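Local atomic coordinates of Udp-n-acetylglucosamine pyrophosphorylase (Trypanosoma brucei, PDB entry 4BQH), a protein that probably makes UDP-N-acetylglucosamine and diphosphate from UTP and N-acetylglucosamine 1-phosphate, the last step of UDP-N-acetylglucosamine biosynthesis. Residues 453-456 with 457-461; 367-370 with 371-375; 193-196 with 197-200. All coordinates share one frame; numbering follows the deposited sequence. Where two conformers were deposited one is given.

In the fold
All three contacts are local, between side chains and backbone a turn or so apart, each on a different helix. In contact 1, within helix 448-471, Leu-455 and His-459 are buried while Arg-453 and Arg-461 are exposed. Contact 2 covers the last turns of helix 364-374 and buries Met-367, Ala-370, Ala-371 and Met-374. Contact 3 is the left-handed turn that ends helix 185-194, with Phe-198 and Leu-200 buried but Glu-193, Ser-196 and Gly-199 exposed. Contacts 1 and 2 sit on opposite sides of the chain's centre, their own centres about 39 Å apart. Their chemistry differs accordingly: contact 1 has a packed side and a watered one, contact 2 lines an inhibitor pocket, and contact 3 tucks in Phe-198.

Contact 1. Residues 453-456 with 457-461; sequences RLLL and SQHTR
Leu-455 and His-459 pack one turn apart within helix 448-471, a side-chain contact along a single helix. With CG anti to the backbone N (chi1 -172°), Leu-455 reaches along the helix and lays its branch against the CE1-NE2 end of the imidazole, Leu-455 CD1 lying 3.6 Å from His-459 NE2. The carbonyl of the same leucine lies over one face of the ring, Leu-455 O being 3.4 Å from His-459 CG, while also accepting the backbone bond from His-459 N.

At the next residue, Leu-456 O accepts two bonds from Thr-460. Thr-460 N comes to Leu-456 O at 2.9 Å, nearly in line with the carbonyl; Thr-460 OG1 donates to the same oxygen at 2.7 Å, from above the carbonyl plane. Thr-460 OG1 also accepts from Ala-502 N, tying the helix to strand 501-504.

Two carbonyls take a water besides their helix bond: Arg-453 O, bonded by Ser-457 N, shares one with Ser-457 OG, and Leu-454 O, bonded by Gln-458 N, shares another with Arg-461 NH2, which is salt-bridged to Asp-432. Leu-454, Leu-455 and Leu-456 packing on Leu-141 and Leu-285, against polar Ser-457 and exposed Arg-453 and Arg-461, mark an amphipathic alpha-helix.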
ATOM      1  N   ARG A 453       0.998 -18.439  -7.790  1.00 11.72           N
ATOM      2  CA  ARG A 453       0.309 -18.849  -9.011  1.00 12.12           C
ATOM      3  C   ARG A 453      -0.031 -17.670  -9.926  1.00 12.06           C
ATOM      4  O   ARG A 453       0.143 -17.767 -11.127  1.00 11.45           O
ATOM      5  CB  ARG A 453      -0.969 -19.662  -8.699  1.00 13.53           C
ATOM      6  CG  ARG A 453      -1.841 -19.991  -9.919  1.00 14.94           C
ATOM      7  CD  ARG A 453      -3.166 -20.657  -9.485  1.00 16.64           C
ATOM      8  NE  ARG A 453      -2.860 -21.723  -8.536  1.00 18.27           N
ATOM      9  CZ  ARG A 453      -3.216 -21.721  -7.256  1.00 17.91           C
ATOM     10  NH1 ARG A 453      -3.980 -20.741  -6.743  1.00 18.31           N
ATOM     11  NH2 ARG A 453      -2.842 -22.718  -6.500  1.00 20.51           N
ATOM     12  N   LEU A 454      -0.531 -16.559  -9.375  1.00 11.31           N
ATOM     13  CA  LEU A 454      -0.865 -15.410 -10.226  1.00 12.20           C
ATOM     14  C   LEU A 454       0.395 -14.808 -10.861  1.00 11.52           C
ATOM     15  O   LEU A 454       0.375 -14.417 -12.036  1.00 11.37           O
ATOM     16  CB  LEU A 454      -1.580 -14.316  -9.420  1.00 12.99           C
ATOM     17  CG  LEU A 454      -2.953 -14.733  -8.843  1.00 13.84           C
ATOM     18  CD1 LEU A 454      -3.475 -13.605  -7.954  1.00 15.00           C
ATOM     19  CD2 LEU A 454      -3.955 -15.054  -9.938  1.00 14.98           C
ATOM     20  N   LEU A 455       1.462 -14.747 -10.078  1.00 11.49           N
ATOM     21  CA  LEU A 455       2.742 -14.170 -10.551  1.00 12.01           C
ATOM     22  C   LEU A 455       3.259 -14.976 -11.731  1.00 12.50           C
ATOM     23  O   LEU A 455       3.539 -14.426 -12.812  1.00 12.37           O
ATOM     24  CB  LEU A 455       3.789 -14.122  -9.428  1.00 12.12           C
ATOM     25  CG  LEU A 455       5.100 -13.366  -9.750  1.00 12.10           C
ATOM     26  CD1 LEU A 455       4.870 -11.849  -9.783  1.00 13.37           C
ATOM     27  CD2 LEU A 455       6.203 -13.691  -8.763  1.00 12.85           C
ATOM     28  N   LEU A 456       3.335 -16.290 -11.554  1.00 12.58           N
ATOM     29  CA  LEU A 456       3.778 -17.146 -12.668  1.00 13.66           C
ATOM     30  C   LEU A 456       2.870 -17.051 -13.886  1.00 14.20           C
ATOM     31  O   LEU A 456       3.330 -16.977 -15.025  1.00 14.59           O
ATOM     32  CB  LEU A 456       3.938 -18.596 -12.208  1.00 14.01           C
ATOM     33  CG  LEU A 456       4.922 -18.862 -11.076  1.00 15.65           C
ATOM     34  CD1 LEU A 456       5.130 -20.365 -10.931  1.00 16.95           C
ATOM     35  CD2 LEU A 456       6.248 -18.159 -11.285  1.00 16.19           C
ATOM     36  N   SER A 457       1.559 -17.001 -13.665  1.00 14.38           N
ATOM     37  CA  SER A 457       0.644 -16.880 -14.784  1.00 14.82           C
ATOM     38  C   SER A 457       0.840 -15.606 -15.583  1.00 14.48           C
ATOM     39  O   SER A 457       0.705 -15.599 -16.816  1.00 14.29           O
ATOM     40  CB  SER A 457      -0.809 -16.974 -14.313  1.00 15.98           C
ATOM     41  OG  SER A 457      -1.094 -18.331 -14.047  1.00 19.90           O
ATOM     42  N   GLN A 458       1.169 -14.533 -14.879  1.00 13.74           N
ATOM     43  CA  GLN A 458       1.421 -13.255 -15.516  1.00 14.59           C
ATOM     44  C   GLN A 458       2.726 -13.296 -16.320  1.00 13.87           C
ATOM     45  O   GLN A 458       2.763 -12.860 -17.469  1.00 13.85           O
ATOM     46  CB  GLN A 458       1.527 -12.161 -14.453  1.00 15.18           C
ATOM     47  CG  GLN A 458       1.688 -10.806 -15.102  1.00 16.44           C
ATOM     48  CD  GLN A 458       1.816  -9.685 -14.099  1.00 17.81           C
ATOM     49  OE1 GLN A 458       2.395  -9.847 -13.016  1.00 20.08           O
ATOM     50  NE2 GLN A 458       1.304  -8.537 -14.467  1.00 18.49           N
ATOM     51  N   HIS A 459       3.782 -13.824 -15.707  1.00 12.68           N
ATOM     52  CA  HIS A 459       5.086 -13.901 -16.403  1.00 12.98           C
ATOM     53  C   HIS A 459       5.020 -14.795 -17.614  1.00 13.54           C
ATOM     54  O   HIS A 459       5.678 -14.543 -18.631  1.00 12.91           O
ATOM     55  CB  HIS A 459       6.175 -14.341 -15.441  1.00 13.11           C
ATOM     56  CG  HIS A 459       6.424 -13.343 -14.346  1.00 13.81           C
ATOM     57  ND1 HIS A 459       7.193 -13.612 -13.284  1.00 13.49           N
ATOM     58  CD2 HIS A 459       5.894 -12.065 -14.139  1.00 14.06           C
ATOM     59  CE1 HIS A 459       7.217 -12.540 -12.480  1.00 13.83           C
ATOM     60  NE2 HIS A 459       6.400 -11.606 -12.996  1.00 13.95           N
ATOM     61  N   THR A 460       4.215 -15.848 -17.510  1.00 12.76           N
ATOM     62  CA  THR A 460       3.991 -16.773 -18.612  1.00 13.78           C
ATOM     63  C   THR A 460       3.347 -16.065 -19.776  1.00 13.80           C
ATOM     64  O   THR A 460       3.729 -16.283 -20.916  1.00 14.06           O
ATOM     65  CB  THR A 460       3.142 -17.988 -18.183  1.00 13.54           C
ATOM     66  OG1 THR A 460       3.800 -18.663 -17.106  1.00 14.02           O
ATOM     67  CG2 THR A 460       2.964 -18.968 -19.336  1.00 15.22           C
ATOM     68  N   ARG A 461       2.361 -15.209 -19.500  1.00 14.13           N
ATOM     69  CA  ARG A 461       1.769 -14.422 -20.554  1.00 15.57           C
ATOM     70  C   ARG A 461       2.808 -13.506 -21.201  1.00 14.70           C
ATOM     71  O   ARG A 461       2.814 -13.356 -22.419  1.00 14.77           O
ATOM     72  CB  ARG A 461       0.577 -13.588 -20.044  1.00 17.04           C
ATOM     73  CG  ARG A 461      -0.684 -14.415 -19.807  1.00 18.83           C
ATOM     74  CD  ARG A 461      -1.887 -13.570 -19.363  1.00 20.88           C
ATOM     75  NE  ARG A 461      -1.694 -12.851 -18.089  1.00 20.76           N
ATOM     76  CZ  ARG A 461      -2.012 -13.332 -16.886  1.00 21.23           C
ATOM     77  NH1 ARG A 461      -2.528 -14.548 -16.770  1.00 23.62           N
ATOM     78  NH2 ARG A 461      -1.826 -12.597 -15.798  1.00 21.29           N
TER
HETATM   79  O   HOH W   1       0.773 -20.215 -12.407  1.00 21.77           O
HETATM   80  O   HOH W   2      -1.981 -13.782 -13.150  1.00 17.46           O

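Contact 2. Residues 367-370 with 371-375; sequences MSLA and AERMK. With 9VU ((3S)-3-[2-(1,3-benzodioxol-5-yl)-2-oxidanylidene-ethyl]-4-bromanyl-5-methyl-3-oxidanyl-1H-indol-2-one), chain C.
Met-374 hangs from Ala-370 by a backbone bond of 2.8 Å, Met-374 N to Ala-370 O, and from there its extended side chain runs to the inhibitor 9VU. The bromine sits against the shaft of the methionine, with Met-374 CB 3.5 Å and Met-374 SD 3.7 Å from 9VU BRA. At the far end Met-374 CE touches the benzodioxole oxygen OAY of 9VU at 3.4 Å. Lys-375 contributes its aliphatic chain along the benzo part of the indolone, Lys-375 CG lying 3.6 Å from 9VU CAF, and the bend at chi3 (83°) keeps CE beside the same ring. The ring methyl CAJ of 9VU meets Ala-371 O at 3.6 Å.

Behind this shell, Ala-370 and Met-367 pack on Phe-242 of helix 241-246, which Met-374 also touches. Elsewhere on the helix Leu-369 crosses Arg-373 a turn later: Leu-369 CG lies over one guanidinium face, 3.9 Å from Arg-373 NH2, and Arg-373 NE is salt-bridged to Glu-412.

Toward this helix end the allosteric inhibitor therefore meets mostly sulfur, methylene and methyl surface, consistent with van der Waals recognition, whereas its hydrogen bonds to Gly-48 O and Asp-50 N are made by another part of the pocket.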
ATOM      1  N   MET A 367      -2.094  14.841   0.368  1.00  9.25           N
ATOM      2  CA  MET A 367      -1.562  14.266   1.611  1.00  9.96           C
ATOM      3  C   MET A 367      -1.520  15.319   2.720  1.00 10.74           C
ATOM      4  O   MET A 367      -1.831  15.030   3.881  1.00 10.67           O
ATOM      5  CB  MET A 367      -0.192  13.642   1.381  1.00 10.43           C
ATOM      6  CG  MET A 367      -0.204  12.499   0.361  1.00 11.43           C
ATOM      7  SD  MET A 367      -1.365  11.168   0.705  1.00 13.51           S
ATOM      8  CE  MET A 367      -0.598  10.419   2.154  1.00 12.13           C
ATOM      9  N   SER A 368      -1.091  16.526   2.360  1.00 10.92           N
ATOM     10  CA  SER A 368      -1.057  17.662   3.290  0.50 11.16           C
ATOM     11  C   SER A 368      -2.439  18.065   3.797  1.00 11.02           C
ATOM     12  O   SER A 368      -2.654  18.250   4.994  1.00 10.72           O
ATOM     13  CB  SER A 368      -0.417  18.871   2.598  0.50 11.89           C
ATOM     14  OG  SER A 368       0.923  18.591   2.244  0.50 12.77           O
ATOM     15  N   LEU A 369      -3.381  18.237   2.883  1.00 10.73           N
ATOM     16  CA  LEU A 369      -4.683  18.759   3.264  1.00 10.47           C
ATOM     17  C   LEU A 369      -5.427  17.705   4.070  1.00 10.29           C
ATOM     18  O   LEU A 369      -6.135  18.044   5.021  1.00  9.78           O
ATOM     19  CB  LEU A 369      -5.502  19.130   2.008  1.00 10.83           C
ATOM     20  CG  LEU A 369      -6.889  19.769   2.241  1.00 11.48           C
ATOM     21  CD1 LEU A 369      -7.202  20.760   1.126  1.00 11.98           C
ATOM     22  CD2 LEU A 369      -7.981  18.718   2.216  1.00 11.40           C
ATOM     23  N   ALA A 370      -5.315  16.446   3.646  1.00 10.02           N
ATOM     24  CA  ALA A 370      -6.017  15.352   4.313  1.00  9.94           C
ATOM     25  C   ALA A 370      -5.511  15.252   5.729  1.00 10.17           C
ATOM     26  O   ALA A 370      -6.308  15.054   6.661  1.00 10.49           O
ATOM     27  CB  ALA A 370      -5.809  14.020   3.587  1.00  9.72           C
ATOM     28  N   ALA A 371      -4.199  15.385   5.905  1.00 10.41           N
ATOM     29  CA  ALA A 371      -3.644  15.335   7.276  1.00 10.91           C
ATOM     30  C   ALA A 371      -4.204  16.450   8.156  1.00 11.89           C
ATOM     31  O   ALA A 371      -4.630  16.183   9.289  1.00 11.98           O
ATOM     32  CB  ALA A 371      -2.126  15.346   7.266  1.00 11.42           C
ATOM     33  N   GLU A 372      -4.264  17.667   7.612  1.00 12.30           N
ATOM     34  CA  GLU A 372      -4.844  18.808   8.340  1.00 13.95           C
ATOM     35  C   GLU A 372      -6.295  18.519   8.715  1.00 13.51           C
ATOM     36  O   GLU A 372      -6.681  18.679   9.880  1.00 13.99           O
ATOM     37  CB  GLU A 372      -4.727  20.098   7.520  1.00 16.99           C
ATOM     38  CG  GLU A 372      -4.683  21.362   8.380  1.00 22.74           C
ATOM     39  CD  GLU A 372      -3.893  22.501   7.724  1.00 25.08           C
ATOM     40  OE1 GLU A 372      -4.409  23.062   6.748  1.00 27.27           O
ATOM     41  OE2 GLU A 372      -2.765  22.837   8.194  1.00 28.77           O
ATOM     42  N   ARG A 373      -7.096  18.066   7.750  1.00 13.13           N
ATOM     43  CA  ARG A 373      -8.502  17.740   8.047  1.00 12.73           C
ATOM     44  C   ARG A 373      -8.624  16.617   9.055  1.00 12.81           C
ATOM     45  O   ARG A 373      -9.529  16.615   9.888  1.00 12.36           O
ATOM     46  CB  ARG A 373      -9.267  17.332   6.798  1.00 13.10           C
ATOM     47  CG  ARG A 373      -9.461  18.448   5.780  1.00 13.36           C
ATOM     48  CD  ARG A 373     -10.409  19.585   6.235  1.00 14.29           C
ATOM     49  NE  ARG A 373     -10.367  20.541   5.149  1.00 14.91           N
ATOM     50  CZ  ARG A 373      -9.440  21.483   4.991  1.00 15.40           C
ATOM     51  NH1 ARG A 373      -8.520  21.723   5.928  1.00 16.28           N
ATOM     52  NH2 ARG A 373      -9.471  22.228   3.898  1.00 17.16           N
ATOM     53  N   MET A 374      -7.724  15.644   8.978  1.00 12.16           N
ATOM     54  CA  MET A 374      -7.902  14.468   9.823  1.00 12.11           C
ATOM     55  C   MET A 374      -7.742  14.762  11.313  1.00 11.93           C
ATOM     56  O   MET A 374      -8.341  14.080  12.125  1.00 12.04           O
ATOM     57  CB  MET A 374      -6.999  13.316   9.400  1.00 12.20           C
ATOM     58  CG  MET A 374      -7.531  11.956   9.872  1.00 12.62           C
ATOM     59  SD  MET A 374      -6.358  10.680   9.368  1.00 12.87           S
ATOM     60  CE  MET A 374      -7.258   9.265   9.993  1.00 12.32           C
ATOM     61  N   LYS A 375      -6.956  15.780  11.661  1.00 12.06           N
ATOM     62  CA  LYS A 375      -6.784  16.155  13.069  1.00 12.81           C
ATOM     63  C   LYS A 375      -8.099  16.455  13.788  1.00 12.71           C
ATOM     64  O   LYS A 375      -8.159  16.302  14.983  1.00 13.17           O
ATOM     65  CB  LYS A 375      -5.824  17.334  13.212  1.00 13.88           C
ATOM     66  CG  LYS A 375      -4.413  16.979  12.761  1.00 15.82           C
ATOM     67  CD  LYS A 375      -3.390  18.033  13.150  1.00 18.51           C
ATOM     68  CE  LYS A 375      -2.920  17.834  14.584  1.00 19.35           C
ATOM     69  NZ  LYS A 375      -1.672  18.617  14.817  1.00 20.42           N
TER
HETATM   70  OAN 9VU C1539      -4.532  12.048  17.495  1.00 13.61           O
HETATM   71  CAH 9VU C1539      -3.954  12.494  16.484  1.00 13.99           C
HETATM   72  NAG 9VU C1539      -2.804  13.171  16.522  1.00 14.02           N
HETATM   73  CAC 9VU C1539      -2.472  13.541  15.255  1.00 13.59           C
HETATM   74  CAB 9VU C1539      -1.417  14.250  14.840  1.00 13.80           C
HETATM   75  CAA 9VU C1539      -1.210  14.591  13.494  1.00 14.26           C
HETATM   76  CAF 9VU C1539      -2.172  14.174  12.565  1.00 14.55           C
HETATM   77  CAJ 9VU C1539      -2.009  14.501  11.176  1.00 14.82           C
HETATM   78  CAE 9VU C1539      -3.269  13.429  13.052  1.00 13.97           C
HETATM   79 BRA  9VU C1539      -4.515  12.825  11.752  1.00 15.30          BR
HETATM   80  CAD 9VU C1539      -3.417  13.116  14.370  1.00 13.91           C
HETATM   81  CAI 9VU C1539      -4.416  12.421  15.141  1.00 13.97           C
HETATM   82  OAL 9VU C1539      -5.648  13.146  15.108  1.00 15.78           O
HETATM   83  CAM 9VU C1539      -4.789  10.999  14.641  1.00 13.67           C
HETATM   84  CAO 9VU C1539      -3.648   9.971  14.786  1.00 13.40           C
HETATM   85  OAP 9VU C1539      -2.641  10.307  15.429  1.00 14.80           O
HETATM   86  CAQ 9VU C1539      -3.835   8.675  14.221  1.00 13.19           C
HETATM   87  CAV 9VU C1539      -4.838   8.393  13.292  1.00 12.82           C
HETATM   88  CAU 9VU C1539      -5.002   7.160  12.781  1.00 12.68           C
HETATM   89  OAY 9VU C1539      -5.918   6.730  11.863  1.00 12.32           O
HETATM   90  CAX 9VU C1539      -5.895   5.283  12.006  1.00 11.89           C
HETATM   91  OAW 9VU C1539      -4.558   5.016  12.448  1.00 11.82           O
HETATM   92  CAT 9VU C1539      -4.196   6.153  13.117  1.00 12.53           C
HETATM   93  CAS 9VU C1539      -3.197   6.350  13.993  1.00 12.63           C
HETATM   94  CAR 9VU C1539      -2.988   7.610  14.553  1.00 13.19           C

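Contact 3. Residues 193-196 with 197-200; sequences EENS and YFGL
Asn-195 and Phe-198 are joined twice, through the backbone and through their side chains, where the chain leaves helix 185-194. The backbone bonds come first. Ser-196, with positive phi, is the C-prime residue of a Schellman motif: Tyr-197 N returns to Phe-192 O, and Ser-196 N to Glu-193 O at 3.1 Å. Tyr-197 and Phe-198 keep the same left-handed backbone angles, so the chain winds into a short left-handed 3-10 turn. Its bonds run from Phe-198 N to Asn-195 O at 3.0 Å, from Gly-199 N to Ser-196 O at 3.2 Å, and from Leu-200 N to Tyr-197 O. Gly-199 (phi 93°) takes backbone angles that suit glycine. A water donating to both Ser-196 O and Leu-200 O bridges the turn.

The ring contacts are of two sorts. Asn-195 CB rests over one face of the Phe-198 ring, 3.4 Å from Phe-198 CE1. Setting CG opposite the carbonyl carbon (chi1 -73°) brings the amide over the ring too, its plane turned only 13° from it, and ND2 bonding to Phe-191 O holds it there. Tyr-197 instead lies alongside Glu-193, pointing the same way, and its phenol end meets methylene rather than carboxylate: Glu-193 CG is 3.3 Å from Tyr-197 OH.

Further in, Phe-198 meets Phe-192 edge-to-face and packs on Met-149 and Cys-152 of helix 147-166, while Phe-198 O accepts from Arg-156 of that helix. In chain order the turn follows the helix of a beta-alpha-beta crossover, on the way from strand 175-180 through helix 185-194 to the adjacent parallel strand 205-209.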
ATOM      1  N   GLU A 193      19.581  -2.434   6.099  1.00 18.63           N
ATOM      2  CA  GLU A 193      21.037  -2.194   6.211  1.00 21.26           C
ATOM      3  C   GLU A 193      21.885  -3.430   5.858  1.00 21.88           C
ATOM      4  O   GLU A 193      22.849  -3.333   5.079  1.00 22.17           O
ATOM      5  CB  GLU A 193      21.382  -1.674   7.608  1.00 22.84           C
ATOM      6  CG  GLU A 193      20.954  -0.230   7.856  1.00 27.95           C
ATOM      7  CD  GLU A 193      20.968   0.160   9.330  1.00 31.17           C
ATOM      8  OE1 GLU A 193      21.569  -0.574  10.155  1.00 35.88           O
ATOM      9  OE2 GLU A 193      20.381   1.204   9.678  1.00 32.53           O
ATOM     10  N   GLU A 194      21.506  -4.575   6.424  1.00 22.06           N
ATOM     11  CA  GLU A 194      22.186  -5.866   6.195  1.00 22.37           C
ATOM     12  C   GLU A 194      22.125  -6.311   4.733  1.00 21.06           C
ATOM     13  O   GLU A 194      22.958  -7.095   4.263  1.00 20.84           O
ATOM     14  CB  GLU A 194      21.552  -6.952   7.058  1.00 23.32           C
ATOM     15  CG  GLU A 194      21.829  -6.817   8.550  1.00 25.46           C
ATOM     16  CD  GLU A 194      20.975  -7.742   9.406  1.00 28.30           C
ATOM     17  OE1 GLU A 194      20.243  -8.606   8.877  1.00 31.35           O
ATOM     18  OE2 GLU A 194      21.020  -7.601  10.639  1.00 32.25           O
ATOM     19  N   ASN A 195      21.129  -5.817   4.014  1.00 19.41           N
ATOM     20  CA  ASN A 195      20.954  -6.180   2.622  1.00 18.13           C
ATOM     21  C   ASN A 195      21.310  -5.056   1.650  1.00 17.63           C
ATOM     22  O   ASN A 195      20.911  -5.103   0.478  1.00 16.79           O
ATOM     23  CB  ASN A 195      19.523  -6.670   2.405  1.00 18.22           C
ATOM     24  CG  ASN A 195      19.292  -8.043   2.999  1.00 19.63           C
ATOM     25  OD1 ASN A 195      19.709  -9.043   2.420  1.00 20.50           O
ATOM     26  ND2 ASN A 195      18.652  -8.100   4.172  1.00 19.10           N
ATOM     27  N   SER A 196      22.057  -4.059   2.141  1.00 17.20           N
ATOM     28  CA  SER A 196      22.495  -2.902   1.347  1.00 17.30           C
ATOM     29  C   SER A 196      21.328  -2.212   0.643  1.00 17.52           C
ATOM     30  O   SER A 196      21.442  -1.829  -0.525  1.00 16.76           O
ATOM     31  CB  SER A 196      23.560  -3.314   0.314  1.00 19.28           C
ATOM     32  OG  SER A 196      24.662  -3.862   1.010  1.00 22.17           O
ATOM     33  N   TYR A 197      20.209  -2.083   1.364  1.00 17.19           N
ATOM     34  CA  TYR A 197      18.993  -1.409   0.852  1.00 16.83           C
ATOM     35  C   TYR A 197      18.520  -1.981  -0.468  1.00 15.47           C
ATOM     36  O   TYR A 197      17.891  -1.290  -1.265  1.00 15.50           O
ATOM     37  CB  TYR A 197      19.182   0.128   0.783  1.00 18.87           C
ATOM     38  CG  TYR A 197      19.656   0.715   2.082  1.00 20.81           C
ATOM     39  CD1 TYR A 197      18.757   1.118   3.078  1.00 22.18           C
ATOM     40  CD2 TYR A 197      21.022   0.837   2.339  1.00 22.78           C
ATOM     41  CE1 TYR A 197      19.216   1.627   4.297  1.00 23.39           C
ATOM     42  CE2 TYR A 197      21.482   1.338   3.536  1.00 24.97           C
ATOM     43  CZ  TYR A 197      20.591   1.727   4.509  1.00 26.01           C
ATOM     44  OH  TYR A 197      21.100   2.247   5.679  1.00 27.61           O
ATOM     45  N   PHE A 198      18.820  -3.262  -0.688  1.00 14.97           N
ATOM     46  CA  PHE A 198      18.376  -4.015  -1.881  1.00 15.13           C
ATOM     47  C   PHE A 198      18.736  -3.321  -3.188  1.00 15.39           C
ATOM     48  O   PHE A 198      18.028  -3.434  -4.189  1.00 15.30           O
ATOM     49  CB  PHE A 198      16.877  -4.360  -1.791  1.00 14.90           C
ATOM     50  CG  PHE A 198      16.504  -5.057  -0.499  1.00 15.19           C
ATOM     51  CD1 PHE A 198      16.842  -6.396  -0.290  1.00 15.11           C
ATOM     52  CD2 PHE A 198      15.862  -4.362   0.525  1.00 15.60           C
ATOM     53  CE1 PHE A 198      16.514  -7.028   0.913  1.00 15.28           C
ATOM     54  CE2 PHE A 198      15.528  -4.992   1.728  1.00 15.16           C
ATOM     55  CZ  PHE A 198      15.860  -6.327   1.911  1.00 15.48           C
ATOM     56  N   GLY A 199      19.874  -2.644  -3.171  1.00 15.34           N
ATOM     57  CA  GLY A 199      20.385  -1.980  -4.368  1.00 15.30           C
ATOM     58  C   GLY A 199      19.980  -0.519  -4.510  1.00 14.33           C
ATOM     59  O   GLY A 199      20.473   0.169  -5.404  1.00 15.98           O
ATOM     60  N   LEU A 200      19.078  -0.048  -3.642  1.00 14.30           N
ATOM     61  CA  LEU A 200      18.702   1.370  -3.598  1.00 14.15           C
ATOM     62  C   LEU A 200      19.770   2.214  -2.907  1.00 15.23           C
ATOM     63  O   LEU A 200      20.577   1.698  -2.143  1.00 15.10           O
ATOM     64  CB  LEU A 200      17.374   1.571  -2.853  1.00 13.34           C
ATOM     65  CG  LEU A 200      16.167   0.852  -3.463  1.00 13.05           C
ATOM     66  CD1 LEU A 200      14.950   1.054  -2.569  1.00 12.69           C
ATOM     67  CD2 LEU A 200      15.864   1.359  -4.861  1.00 12.58           C
TER
HETATM   68  O   HOH W   3      22.787  -0.184  -2.190  1.00 37.80           O